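Local coordinates for protein putative citrate lyase, alfa subunit (Streptococcus mutans, PDB 2HJ0) that is a putative alpha subunit of the citrate lyase (CitF) family, whose assembly holds two copies of the chain, at residues A[59-62]-A[63-67]; A[209-212]-A[213-217]. One frame throughout, in Å; residues are numbered along the deposited sequence.

Contact 1: residues A[59-62]-A[63-67]; sequences TRLK and DGMTI
The side chain of M65, a selenomethionine, reaches back across the turn and lies over K62 and L61. Its CB is 3.5 Å from K62 O and 3.8 Å from L61 CD1. Next, CG sits 3.3 Å from K62 O. A first torsion that leaves CG beside the backbone N (chi1 -59°) and an extended second one carry SE onward to the backbone around K62 N, and 3.9 Å from L61 CA. From there the chain bends at chi3 to CE. The side chains of L61 and M65 run antiparallel, one alongside the other. L61, whose chi1 of -172° turns CG away from its backbone N, places CD1 3.8 Å from I67 CG2, and its side chain lies nearly perpendicular to that of I67. This apolar group continues onto V164 and I87, with F166 and L84 beside I67. K62 O receives one weak hydrogen bond, 3.5 Å from M65 N, with an N-H...O angle of 159°. The carboxylate of D63 turns to a different partner, its OD2 accepting a bond from K93 N. G64, with positive phi, holds the third position of the type II turn, where glycine is favoured. Upstream, R60, the first residue to leave helical angles after helix 52-58, has positive phi in a Schellman motif. The segment as a whole is a helix-to-strand connection in an alpha/beta fold: a Schellman C-cap, then a type II beta turn from K62 to M65, then strand 66-69 of the large mixed sheet.

Contact 2: residues A[209-212]-A[213-217]; sequences TLVP and YPNTP
Extended first torsions in V211 (CG1 at 170° from the backbone N) and N215 (CG at 179°) swing the two side chains into the same corner of the bend. One lies roughly square to the other there, and V211 CG1 comes to 4.0 Å from N215 OD1, a methyl resting against an amide oxygen without a hydrogen bond. N215 ND2 gives a hydrogen bond to N177 O, and the backbone N of N215 gives one to D173 OD2. P212 O lies 3.6 Å from P214 C and 3.9 Å from N215 N, and no hydrogen bond closes the bend between 209-212 and 213-217. Two cis peptides, Y213-P214 and T216-P217, probably contribute to its course. At the first of these, P214 packs on one face of the Y213 ring, CB standing 3.4 Å above the plane and displaced toward the rim. The phenol end pairs with Q222, through a hydrogen bond between Y213 OH and Q222 OE1. On the second subunit, V363 packs against Y213 and F304 against P214, while Y347 touches T216 and P217. Backbone bonding of V211 with S172 ties the near arm to strand 171-172. Between the two arms, then, the contact is one of van der Waals packing, while hydrogen bonds, among them those to S172, D173, N177 and Q222, lead out of the bend, which suggests that the surrounding chain and the second subunit contribute to its shape.

Contact 1 leads into strand 66-69, whereas contact 2 lies in the loop after strand 202-207. These strands run parallel in one mixed sheet with strand 164-169 between them, which puts the two contacts at opposite ends of the strands. Their centres are 29 Å apart and their nearest atoms about 18 Å, with no touch. The intervening strand region serves both: V164 and F166 pack on 59-67, while S171 and S172, just beyond, meet 209-217. Contact 1 has no neighbour from the second subunit; contact 2 borders it. Both are peripheral, their centres about 26 and 29 Å from the centre of the chain.

Contact 1: residues A[59-62]-A[63-67]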
ATOM      1  N   THR A  59     -18.878 -15.474  -2.468  1.00 22.11           N
ATOM      2  CA  THR A  59     -18.701 -14.040  -2.396  1.00 20.98           C
ATOM      3  C   THR A  59     -20.042 -13.369  -2.111  1.00 22.27           C
ATOM      4  O   THR A  59     -20.103 -12.185  -1.777  1.00 21.91           O
ATOM      5  CB  THR A  59     -18.072 -13.548  -3.691  1.00 19.65           C
ATOM      6  OG1 THR A  59     -17.327 -12.363  -3.428  1.00 21.78           O
ATOM      7  CG2 THR A  59     -19.115 -13.271  -4.726  1.00 19.27           C
ATOM      8  N   ARG A  60     -21.114 -14.148  -2.225  1.00 22.66           N
ATOM      9  CA  ARG A  60     -22.458 -13.657  -1.954  1.00 22.63           C
ATOM     10  C   ARG A  60     -22.998 -12.619  -2.938  1.00 22.11           C
ATOM     11  O   ARG A  60     -23.901 -11.841  -2.611  1.00 22.46           O
ATOM     12  CB  ARG A  60     -22.518 -13.086  -0.537  1.00 23.79           C
ATOM     13  CG  ARG A  60     -23.339 -13.925   0.413  1.00 27.51           C
ATOM     14  CD  ARG A  60     -22.586 -15.127   0.938  1.00 31.69           C
ATOM     15  NE  ARG A  60     -21.886 -14.834   2.190  1.00 37.06           N
ATOM     16  CZ  ARG A  60     -22.477 -14.417   3.313  1.00 38.92           C
ATOM     17  NH1 ARG A  60     -21.746 -14.175   4.403  1.00 38.93           N
ATOM     18  NH2 ARG A  60     -23.794 -14.233   3.348  1.00 38.86           N
ATOM     19  N   LEU A  61     -22.452 -12.621  -4.146  1.00 21.10           N
ATOM     20  CA  LEU A  61     -22.861 -11.684  -5.180  1.00 20.77           C
ATOM     21  C   LEU A  61     -24.353 -11.783  -5.442  1.00 22.07           C
ATOM     22  O   LEU A  61     -24.875 -12.876  -5.648  1.00 23.26           O
ATOM     23  CB  LEU A  61     -22.110 -11.983  -6.474  1.00 18.70           C
ATOM     24  CG  LEU A  61     -22.316 -10.937  -7.559  1.00 16.62           C
ATOM     25  CD1 LEU A  61     -21.777  -9.602  -7.047  1.00 14.82           C
ATOM     26  CD2 LEU A  61     -21.613 -11.361  -8.836  1.00 15.26           C
ATOM     27  N   LYS A  62     -25.043 -10.648  -5.431  1.00 22.98           N
ATOM     28  CA  LYS A  62     -26.475 -10.651  -5.694  1.00 24.30           C
ATOM     29  C   LYS A  62     -26.792  -9.654  -6.794  1.00 24.75           C
ATOM     30  O   LYS A  62     -25.901  -8.982  -7.308  1.00 23.53           O
ATOM     31  CB  LYS A  62     -27.255 -10.315  -4.419  1.00 25.03           C
ATOM     32  CG  LYS A  62     -26.973 -11.300  -3.280  1.00 30.43           C
ATOM     33  CD  LYS A  62     -27.888 -11.141  -2.048  1.00 32.94           C
ATOM     34  CE  LYS A  62     -27.629  -9.847  -1.270  1.00 33.08           C
ATOM     35  NZ  LYS A  62     -27.961  -8.633  -2.057  1.00 32.67           N
ATOM     36  N   ASP A  63     -28.061  -9.579  -7.170  1.00 25.90           N
ATOM     37  CA  ASP A  63     -28.477  -8.654  -8.210  1.00 26.44           C
ATOM     38  C   ASP A  63     -28.302  -7.217  -7.745  1.00 26.39           C
ATOM     39  O   ASP A  63     -28.467  -6.905  -6.563  1.00 25.94           O
ATOM     40  CB  ASP A  63     -29.941  -8.889  -8.578  1.00 28.07           C
ATOM     41  CG  ASP A  63     -30.162 -10.194  -9.338  1.00 30.52           C
ATOM     42  OD1 ASP A  63     -31.329 -10.441  -9.725  1.00 31.60           O
ATOM     43  OD2 ASP A  63     -29.193 -10.968  -9.552  1.00 30.14           O
ATOM     44  N   GLY A  64     -27.960  -6.345  -8.690  1.00 26.00           N
ATOM     45  CA  GLY A  64     -27.788  -4.940  -8.383  1.00 25.33           C
ATOM     46  C   GLY A  64     -26.433  -4.536  -7.835  1.00 24.51           C
ATOM     47  O   GLY A  64     -26.147  -3.345  -7.710  1.00 25.54           O
HETATM   48  N   MSE A  65     -25.592  -5.508  -7.510  1.00 23.24           N
HETATM   49  CA  MSE A  65     -24.278  -5.194  -6.971  1.00 23.26           C
HETATM   50  C   MSE A  65     -23.317  -4.699  -8.040  1.00 22.38           C
HETATM   51  O   MSE A  65     -23.592  -4.804  -9.242  1.00 22.90           O
HETATM   52  CB  MSE A  65     -23.685  -6.413  -6.276  1.00 25.42           C
HETATM   53  CG  MSE A  65     -24.547  -6.923  -5.154  1.00 28.35           C
HETATM   54 SE   MSE A  65     -23.594  -8.065  -3.938  1.00 36.09          SE
HETATM   55  CE  MSE A  65     -23.713  -6.944  -2.369  1.00 32.30           C
ATOM     56  N   THR A  66     -22.194  -4.141  -7.600  1.00 19.25           N
ATOM     57  CA  THR A  66     -21.202  -3.649  -8.537  1.00 17.60           C
ATOM     58  C   THR A  66     -19.919  -4.460  -8.456  1.00 16.79           C
ATOM     59  O   THR A  66     -19.427  -4.750  -7.375  1.00 18.32           O
ATOM     60  CB  THR A  66     -20.864  -2.174  -8.296  1.00 17.59           C
ATOM     61  OG1 THR A  66     -22.016  -1.372  -8.584  1.00 18.81           O
ATOM     62  CG2 THR A  66     -19.717  -1.745  -9.207  1.00 16.52           C
ATOM     63  N   ILE A  67     -19.388  -4.833  -9.612  1.00 13.63           N
ATOM     64  CA  ILE A  67     -18.166  -5.601  -9.669  1.00 11.46           C
ATOM     65  C   ILE A  67     -17.175  -4.872 -10.571  1.00 11.49           C
ATOM     66  O   ILE A  67     -17.568  -4.063 -11.413  1.00 10.32           O
ATOM     67  CB  ILE A  67     -18.438  -7.021 -10.220  1.00 11.29           C
ATOM     68  CG1 ILE A  67     -18.928  -6.948 -11.667  1.00  9.68           C
ATOM     69  CG2 ILE A  67     -19.482  -7.715  -9.362  1.00 10.58           C
ATOM     70  CD1 ILE A  67     -19.192  -8.318 -12.273  1.00  8.05           C
TER

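Contact 2: residues A[209-212]-A[213-217]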
ATOM      1  N   THR A 209      -1.032 -18.989 -12.428  1.00 15.38           N
ATOM      2  CA  THR A 209       0.039 -19.797 -11.877  1.00 13.94           C
ATOM      3  C   THR A 209       0.098 -19.598 -10.382  1.00 12.76           C
ATOM      4  O   THR A 209       0.214 -18.472  -9.911  1.00 13.24           O
ATOM      5  CB  THR A 209       1.398 -19.432 -12.525  1.00 14.14           C
ATOM      6  OG1 THR A 209       1.952 -18.282 -11.882  1.00 12.81           O
ATOM      7  CG2 THR A 209       1.201 -19.115 -14.026  1.00 13.42           C
ATOM      8  N   LEU A 210       0.001 -20.699  -9.642  1.00 13.40           N
ATOM      9  CA  LEU A 210       0.019 -20.667  -8.184  1.00 14.47           C
ATOM     10  C   LEU A 210       1.429 -20.830  -7.643  1.00 15.01           C
ATOM     11  O   LEU A 210       2.115 -21.804  -7.927  1.00 16.06           O
ATOM     12  CB  LEU A 210      -0.875 -21.772  -7.630  1.00 15.53           C
ATOM     13  CG  LEU A 210      -1.758 -21.358  -6.444  1.00 18.18           C
ATOM     14  CD1 LEU A 210      -2.592 -22.553  -5.993  1.00 20.00           C
ATOM     15  CD2 LEU A 210      -0.911 -20.854  -5.304  1.00 17.72           C
ATOM     16  N   VAL A 211       1.849 -19.875  -6.838  1.00 15.52           N
ATOM     17  CA  VAL A 211       3.184 -19.899  -6.278  1.00 16.78           C
ATOM     18  C   VAL A 211       3.171 -20.205  -4.778  1.00 16.92           C
ATOM     19  O   VAL A 211       2.227 -19.849  -4.072  1.00 18.16           O
ATOM     20  CB  VAL A 211       3.851 -18.536  -6.540  1.00 17.35           C
ATOM     21  CG1 VAL A 211       5.156 -18.407  -5.761  1.00 20.52           C
ATOM     22  CG2 VAL A 211       4.091 -18.392  -8.030  1.00 16.29           C
ATOM     23  N   PRO A 212       4.208 -20.905  -4.277  1.00 16.58           N
ATOM     24  CA  PRO A 212       4.245 -21.211  -2.841  1.00 15.37           C
ATOM     25  C   PRO A 212       4.389 -19.928  -2.015  1.00 15.25           C
ATOM     26  O   PRO A 212       5.025 -18.957  -2.441  1.00 14.99           O
ATOM     27  CB  PRO A 212       5.452 -22.145  -2.709  1.00 14.21           C
ATOM     28  CG  PRO A 212       6.330 -21.745  -3.876  1.00 15.26           C
ATOM     29  CD  PRO A 212       5.345 -21.524  -4.988  1.00 15.18           C
ATOM     30  N   TYR A 213       3.781 -19.938  -0.836  1.00 14.56           N
ATOM     31  CA  TYR A 213       3.801 -18.802   0.069  1.00 13.78           C
ATOM     32  C   TYR A 213       5.174 -18.603   0.696  1.00 14.05           C
ATOM     33  O   TYR A 213       5.835 -19.570   1.072  1.00 15.83           O
ATOM     34  CB  TYR A 213       2.765 -19.026   1.179  1.00 12.56           C
ATOM     35  CG  TYR A 213       2.540 -17.843   2.093  1.00 11.97           C
ATOM     36  CD1 TYR A 213       3.443 -17.533   3.114  1.00 11.53           C
ATOM     37  CD2 TYR A 213       1.432 -17.020   1.926  1.00 12.14           C
ATOM     38  CE1 TYR A 213       3.245 -16.429   3.946  1.00 10.61           C
ATOM     39  CE2 TYR A 213       1.227 -15.915   2.750  1.00 12.63           C
ATOM     40  CZ  TYR A 213       2.137 -15.626   3.754  1.00 11.76           C
ATOM     41  OH  TYR A 213       1.941 -14.517   4.544  1.00 13.15           O
ATOM     42  N   PRO A 214       5.624 -17.349   0.816  1.00 13.48           N
ATOM     43  CA  PRO A 214       4.941 -16.114   0.407  1.00 13.34           C
ATOM     44  C   PRO A 214       5.425 -15.691  -0.979  1.00 13.67           C
ATOM     45  O   PRO A 214       6.608 -15.819  -1.283  1.00 15.74           O
ATOM     46  CB  PRO A 214       5.376 -15.119   1.469  1.00 12.05           C
ATOM     47  CG  PRO A 214       6.812 -15.544   1.693  1.00 12.74           C
ATOM     48  CD  PRO A 214       6.682 -17.048   1.798  1.00 11.96           C
ATOM     49  N   ASN A 215       4.523 -15.190  -1.812  1.00 11.88           N
ATOM     50  CA  ASN A 215       4.894 -14.751  -3.147  1.00 11.03           C
ATOM     51  C   ASN A 215       5.466 -13.335  -3.065  1.00 11.72           C
ATOM     52  O   ASN A 215       5.022 -12.519  -2.246  1.00 12.85           O
ATOM     53  CB  ASN A 215       3.661 -14.784  -4.061  1.00 11.63           C
ATOM     54  CG  ASN A 215       3.956 -14.305  -5.479  1.00 11.81           C
ATOM     55  OD1 ASN A 215       5.082 -14.430  -5.957  1.00 13.08           O
ATOM     56  ND2 ASN A 215       2.930 -13.770  -6.164  1.00  9.92           N
ATOM     57  N   THR A 216       6.468 -13.060  -3.895  1.00  9.53           N
ATOM     58  CA  THR A 216       7.102 -11.744  -3.954  1.00  9.21           C
ATOM     59  C   THR A 216       7.715 -11.535  -5.340  1.00  8.55           C
ATOM     60  O   THR A 216       8.123 -12.493  -5.987  1.00  9.88           O
ATOM     61  CB  THR A 216       8.217 -11.587  -2.889  1.00 10.25           C
ATOM     62  OG1 THR A 216       9.094 -12.716  -2.931  1.00 13.80           O
ATOM     63  CG2 THR A 216       7.629 -11.453  -1.495  1.00 10.27           C
ATOM     64  N   PRO A 217       7.762 -10.284  -5.830  1.00  6.87           N
ATOM     65  CA  PRO A 217       7.295  -9.040  -5.207  1.00  6.86           C
ATOM     66  C   PRO A 217       5.797  -9.113  -4.928  1.00  7.25           C
ATOM     67  O   PRO A 217       5.121 -10.036  -5.387  1.00  6.49           O
ATOM     68  CB  PRO A 217       7.591  -7.976  -6.262  1.00  8.12           C
ATOM     69  CG  PRO A 217       8.603  -8.590  -7.136  1.00  8.18           C
ATOM     70  CD  PRO A 217       8.226 -10.035  -7.198  1.00  6.05           C
TER